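Long-range contact in group 1 truncated hemoglobin (Tetrahymena pyriformis, PDB 3AQ9), which binds one heme per monomer and, as a truncated 2/2 hemoglobin, probably binds oxygen and contributes to nitric oxide detoxification: residues 31-36 and 83-88. The protein carries 1 engineered substitution. Sequence-based numbering, arbitrary orientation.
With HEM (protoporphyrin IX containing Fe), chain C.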
ATOM      1  N   ASP A  31       9.972  -9.450   3.995  1.00 28.31           N
ATOM      2  CA  ASP A  31       8.911 -10.409   4.288  1.00 28.47           C
ATOM      3  C   ASP A  31       8.981 -11.553   3.263  1.00 29.80           C
ATOM      4  O   ASP A  31       8.876 -11.320   2.075  1.00 29.60           O
ATOM      5  CB  ASP A  31       7.527  -9.697   4.168  1.00 26.67           C
ATOM      6  CG  ASP A  31       6.378 -10.563   4.690  1.00 32.88           C
ATOM      7  OD1 ASP A  31       6.371 -11.813   4.420  1.00 30.70           O
ATOM      8  OD2 ASP A  31       5.431 -10.069   5.306  1.00 30.66           O
ATOM      9  N   GLU A  32       9.243 -12.765   3.752  1.00 29.73           N
ATOM     10  CA  GLU A  32       9.511 -13.879   2.830  1.00 31.48           C
ATOM     11  C   GLU A  32       8.300 -14.150   1.983  1.00 31.93           C
ATOM     12  O   GLU A  32       8.407 -14.765   0.892  1.00 31.12           O
ATOM     13  CB  GLU A  32       9.769 -15.220   3.644  1.00 34.16           C
ATOM     14  CG  GLU A  32      11.093 -15.099   4.496  1.00 34.55           C
ATOM     15  CD  GLU A  32      12.344 -14.827   3.687  1.00 45.51           C
ATOM     16  OE1 GLU A  32      12.476 -15.242   2.570  1.00 37.50           O
ATOM     17  OE2 GLU A  32      13.189 -14.032   4.198  1.00 51.85           O
ATOM     18  N   ARG A  33       7.109 -13.743   2.452  1.00 29.16           N
ATOM     19  CA  ARG A  33       5.939 -14.055   1.613  1.00 29.37           C
ATOM     20  C   ARG A  33       5.889 -13.241   0.331  1.00 28.56           C
ATOM     21  O   ARG A  33       5.250 -13.654  -0.631  1.00 29.12           O
ATOM     22  CB  ARG A  33       4.607 -13.773   2.339  1.00 26.47           C
ATOM     23  CG  ARG A  33       4.473 -14.633   3.538  1.00 29.58           C
ATOM     24  CD  ARG A  33       3.259 -14.150   4.410  1.00 30.02           C
ATOM     25  NE  ARG A  33       3.654 -12.876   5.115  1.00 28.36           N
ATOM     26  CZ  ARG A  33       2.829 -12.290   5.998  1.00 29.45           C
ATOM     27  NH1 ARG A  33       1.642 -12.843   6.269  1.00 28.59           N
ATOM     28  NH2 ARG A  33       3.233 -11.139   6.607  1.00 28.62           N
ATOM     29  N   VAL A  34       6.514 -12.077   0.307  1.00 27.97           N
ATOM     30  CA  VAL A  34       6.265 -11.197  -0.811  1.00 27.69           C
ATOM     31  C   VAL A  34       7.530 -10.446  -1.347  1.00 28.44           C
ATOM     32  O   VAL A  34       7.455  -9.807  -2.398  1.00 29.14           O
ATOM     33  CB  VAL A  34       5.208 -10.048  -0.458  1.00 27.81           C
ATOM     34  CG1 VAL A  34       3.765 -10.661  -0.448  1.00 27.98           C
ATOM     35  CG2 VAL A  34       5.572  -9.345   0.878  1.00 27.57           C
ATOM     36  N   LYS A  35       8.650 -10.507  -0.662  1.00 29.41           N
ATOM     37  CA  LYS A  35       9.723  -9.599  -1.048  1.00 30.42           C
ATOM     38  C   LYS A  35      10.189  -9.882  -2.463  1.00 32.92           C
ATOM     39  O   LYS A  35      10.636  -9.008  -3.206  1.00 32.45           O
ATOM     40  CB  LYS A  35      10.912  -9.745  -0.079  1.00 31.56           C
ATOM     41  CG  LYS A  35      11.622 -11.164  -0.094  1.00 32.50           C
ATOM     42  CD  LYS A  35      12.660 -11.238   0.940  1.00 36.92           C
ATOM     43  CE  LYS A  35      13.580 -12.481   0.497  1.00 39.94           C
ATOM     44  NZ  LYS A  35      14.307 -12.857   1.634  1.00 49.27           N
ATOM     45  N   HIS A  36      10.135 -11.163  -2.852  1.00 31.78           N
ATOM     46  CA  HIS A  36      10.738 -11.501  -4.169  1.00 33.11           C
ATOM     47  C   HIS A  36       9.974 -10.926  -5.374  1.00 32.84           C
ATOM     48  O   HIS A  36      10.536 -10.890  -6.446  1.00 34.20           O
ATOM     49  CB  HIS A  36      10.726 -13.032  -4.326  1.00 34.87           C
ATOM     50  CG  HIS A  36       9.440 -13.653  -3.865  1.00 36.69           C
ATOM     51  ND1 HIS A  36       9.154 -13.893  -2.529  1.00 37.26           N
ATOM     52  CD2 HIS A  36       8.355 -14.101  -4.582  1.00 38.30           C
ATOM     53  CE1 HIS A  36       8.007 -14.567  -2.463  1.00 35.57           C
ATOM     54  NE2 HIS A  36       7.472 -14.660  -3.680  1.00 35.76           N
ATOM     55  N   PHE A  83      -1.778 -10.899  -0.513  1.00 25.83           N
ATOM     56  CA  PHE A  83      -2.470  -9.651  -0.179  1.00 24.70           C
ATOM     57  C   PHE A  83      -2.547  -9.519   1.321  1.00 25.50           C
ATOM     58  O   PHE A  83      -2.377  -8.413   1.836  1.00 25.51           O
ATOM     59  CB  PHE A  83      -3.913  -9.709  -0.774  1.00 25.32           C
ATOM     60  CG  PHE A  83      -4.639  -8.350  -0.709  1.00 26.72           C
ATOM     61  CD1 PHE A  83      -4.619  -7.534  -1.811  1.00 28.61           C
ATOM     62  CD2 PHE A  83      -5.391  -8.023   0.438  1.00 25.37           C
ATOM     63  CE1 PHE A  83      -5.284  -6.318  -1.843  1.00 25.87           C
ATOM     64  CE2 PHE A  83      -6.094  -6.788   0.476  1.00 26.38           C
ATOM     65  CZ  PHE A  83      -6.013  -5.930  -0.681  1.00 27.45           C
ATOM     66  N   ASP A  84      -2.806 -10.602   2.062  1.00 25.53           N
ATOM     67  CA  ASP A  84      -2.743 -10.478   3.528  1.00 26.39           C
ATOM     68  C   ASP A  84      -1.408  -9.962   4.072  1.00 26.32           C
ATOM     69  O   ASP A  84      -1.329  -9.146   4.973  1.00 26.56           O
ATOM     70  CB  ASP A  84      -2.940 -11.853   4.195  1.00 25.71           C
ATOM     71  CG  ASP A  84      -4.415 -12.335   4.122  1.00 30.68           C
ATOM     72  OD1 ASP A  84      -4.647 -13.488   4.499  1.00 32.62           O
ATOM     73  OD2 ASP A  84      -5.318 -11.545   3.723  1.00 30.59           O
ATOM     74  N   ALA A  85      -0.316 -10.378   3.431  1.00 26.62           N
ATOM     75  CA  ALA A  85       0.995  -9.911   3.885  1.00 26.37           C
ATOM     76  C   ALA A  85       1.130  -8.405   3.633  1.00 26.74           C
ATOM     77  O   ALA A  85       1.704  -7.691   4.456  1.00 26.43           O
ATOM     78  CB  ALA A  85       2.141 -10.694   3.084  1.00 28.55           C
ATOM     79  N   ILE A  86       0.669  -7.969   2.470  1.00 25.53           N
ATOM     80  CA  ILE A  86       0.732  -6.497   2.212  1.00 26.84           C
ATOM     81  C   ILE A  86      -0.079  -5.761   3.280  1.00 26.29           C
ATOM     82  O   ILE A  86       0.395  -4.753   3.820  1.00 26.06           O
ATOM     83  CB  ILE A  86       0.208  -6.144   0.779  1.00 27.08           C
ATOM     84  CG1 ILE A  86       1.162  -6.749  -0.258  1.00 29.24           C
ATOM     85  CG2 ILE A  86      -0.113  -4.574   0.657  1.00 26.99           C
ATOM     86  CD1 ILE A  86       2.576  -6.291  -0.182  1.00 31.15           C
ATOM     87  N   ILE A  87      -1.318  -6.159   3.528  1.00 26.26           N
ATOM     88  CA  ILE A  87      -2.119  -5.428   4.556  1.00 27.68           C
ATOM     89  C   ILE A  87      -1.474  -5.496   5.921  1.00 28.63           C
ATOM     90  O   ILE A  87      -1.382  -4.436   6.628  1.00 27.80           O
ATOM     91  CB  ILE A  87      -3.526  -6.067   4.698  1.00 28.60           C
ATOM     92  CG1 ILE A  87      -4.264  -5.893   3.380  1.00 29.47           C
ATOM     93  CG2 ILE A  87      -4.296  -5.491   5.919  1.00 29.32           C
ATOM     94  CD1 ILE A  87      -4.741  -4.385   3.040  1.00 32.69           C
ATOM     95  N   GLU A  88      -0.941  -6.682   6.299  1.00 25.81           N
ATOM     96  CA  GLU A  88      -0.277  -6.745   7.610  1.00 26.48           C
ATOM     97  C   GLU A  88       0.925  -5.770   7.713  1.00 27.98           C
ATOM     98  O   GLU A  88       1.142  -5.139   8.769  1.00 28.53           O
ATOM     99  CB  GLU A  88       0.306  -8.117   7.927  1.00 27.17           C
ATOM    100  CG  GLU A  88      -0.923  -9.098   8.103  1.00 29.61           C
ATOM    101  CD  GLU A  88      -0.472 -10.552   8.153  1.00 35.76           C
ATOM    102  OE1 GLU A  88       0.719 -10.855   8.189  1.00 33.74           O
ATOM    103  OE2 GLU A  88      -1.407 -11.398   8.152  1.00 39.08           O
TER
HETATM  104  CHA HEM C 144       2.658  -2.517  -8.981  1.00 23.17           C
HETATM  105  CHB HEM C 144       3.505  -6.426  -6.129  1.00 25.45           C
HETATM  106  CHC HEM C 144      -0.538  -5.497  -3.673  1.00 22.00           C
HETATM  107  CHD HEM C 144      -0.428  -0.962  -5.539  1.00 23.46           C
HETATM  108  C1A HEM C 144       3.221  -3.650  -8.419  1.00 23.47           C
HETATM  109  C2A HEM C 144       4.410  -4.361  -8.916  1.00 26.29           C
HETATM  110  C3A HEM C 144       4.643  -5.380  -8.117  1.00 26.65           C
HETATM  111  C4A HEM C 144       3.610  -5.442  -7.109  1.00 25.03           C
HETATM  112  CMA HEM C 144       5.760  -6.438  -8.131  1.00 24.55           C
HETATM  113  CAA HEM C 144       5.308  -3.814 -10.098  1.00 30.04           C
HETATM  114  CBA HEM C 144       5.700  -4.576 -11.382  1.00 37.70           C
HETATM  115  CGA HEM C 144       6.936  -3.577 -11.822  1.00 37.25           C
HETATM  116  O1A HEM C 144       6.638  -2.449 -12.360  1.00 42.09           O
HETATM  117  O2A HEM C 144       8.113  -3.653 -11.295  1.00 37.30           O
HETATM  118  C1B HEM C 144       2.378  -6.517  -5.263  1.00 24.12           C
HETATM  119  C2B HEM C 144       2.167  -7.703  -4.450  1.00 24.78           C
HETATM  120  C3B HEM C 144       0.988  -7.485  -3.845  1.00 24.70           C
HETATM  121  C4B HEM C 144       0.577  -6.164  -4.244  1.00 23.53           C
HETATM  122  CMB HEM C 144       3.033  -8.957  -4.341  1.00 25.00           C
HETATM  123  CAB HEM C 144       0.287  -8.482  -2.913  1.00 24.25           C
HETATM  124  CBB HEM C 144      -1.004  -8.601  -3.179  1.00 27.48           C
HETATM  125  C1C HEM C 144      -0.814  -4.140  -3.916  1.00 22.90           C
HETATM  126  C2C HEM C 144      -1.766  -3.352  -3.171  1.00 23.82           C
HETATM  127  C3C HEM C 144      -1.683  -2.114  -3.698  1.00 22.82           C
HETATM  128  C4C HEM C 144      -0.710  -2.088  -4.749  1.00 24.83           C
HETATM  129  CMC HEM C 144      -2.633  -3.907  -1.967  1.00 25.18           C
HETATM  130  CAC HEM C 144      -2.432  -0.798  -3.268  1.00 26.64           C
HETATM  131  CBC HEM C 144      -3.512  -0.850  -2.490  1.00 32.14           C
HETATM  132  C1D HEM C 144       0.415  -1.025  -6.656  1.00 24.11           C
HETATM  133  C2D HEM C 144       0.652   0.130  -7.482  1.00 23.23           C
HETATM  134  C3D HEM C 144       1.549  -0.354  -8.507  1.00 24.96           C
HETATM  135  C4D HEM C 144       1.763  -1.730  -8.198  1.00 23.14           C
HETATM  136  CMD HEM C 144       0.102   1.562  -7.398  1.00 25.13           C
HETATM  137  CAD HEM C 144       2.138   0.459  -9.629  1.00 25.20           C
HETATM  138  CBD HEM C 144       1.303   0.532 -10.836  1.00 25.05           C
HETATM  139  CGD HEM C 144       1.971   1.508 -11.832  1.00 31.11           C
HETATM  140  O1D HEM C 144       1.302   1.974 -12.750  1.00 30.56           O
HETATM  141  O2D HEM C 144       3.274   1.572 -11.846  1.00 33.38           O
HETATM  142  NA  HEM C 144       2.784  -4.376  -7.321  1.00 23.92           N
HETATM  143  NB  HEM C 144       1.410  -5.496  -5.220  1.00 24.92           N
HETATM  144  NC  HEM C 144      -0.201  -3.375  -4.864  1.00 23.14           N
HETATM  145  ND  HEM C 144       1.135  -2.190  -7.032  1.00 25.98           N
HETATM  146 FE   HEM C 144       1.271  -3.883  -6.135  1.00 24.46          FE
HETATM  147  O   HOH W   1       2.654  -2.961  -4.686  1.00 29.46           O
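Segments 31-36, in the loop between helices 13-28 and 43-57, and 83-88, on helix 80-96, come nearest at Arg33 and Ala85, whose CA atoms lie 6.8 Å apart. From there the arginine side chain, bent at chi3 (-74°), lays its guanidinium over the alanine methyl: Ala85 CB sits beneath the centre of that face, 3.3 Å from Arg33 NE. The edge of the same group is divided between two carboxylates. Asp31 is gripped side-on, Arg33 NE pointing almost straight at OD1 (174°) and NH2 reaching OD2 at 2.8 Å, both through syn lone pairs. Glu88 is gripped end-on, its OE1 taking both NH1 (2.9 Å) and NH2 (3.0 Å) from one face of the carboxylate, whose plane is turned 45° from the guanidinium. Asp31 OD1 also accepts the backbone N of Arg33, closing an Asx turn, so the loop itself holds the acid that orients the arginine. The network ties this loop to helix 80-96, the G helix of the 2-on-2 globin sandwich, at the outer edge of the contact, and Asn89 adds a hydrogen bond to Asp31 OD2. A leucine in place of Arg33 would probably leave the Asp31 and Glu88 carboxylates without their shared cation and the loop less firmly tied to the helix. Toward the interior the contact turns apolar: Val34 CG1 packs on Ala85 CB at 3.9 Å, and CG2 approaches Ile86 CD1 more loosely, with Val28 touching both side chains. Ile86 then leads to the cofactor, its CG1 3.3 Å from heme CAB, while Phe83 borders the neighbouring methyl CMC through CE1.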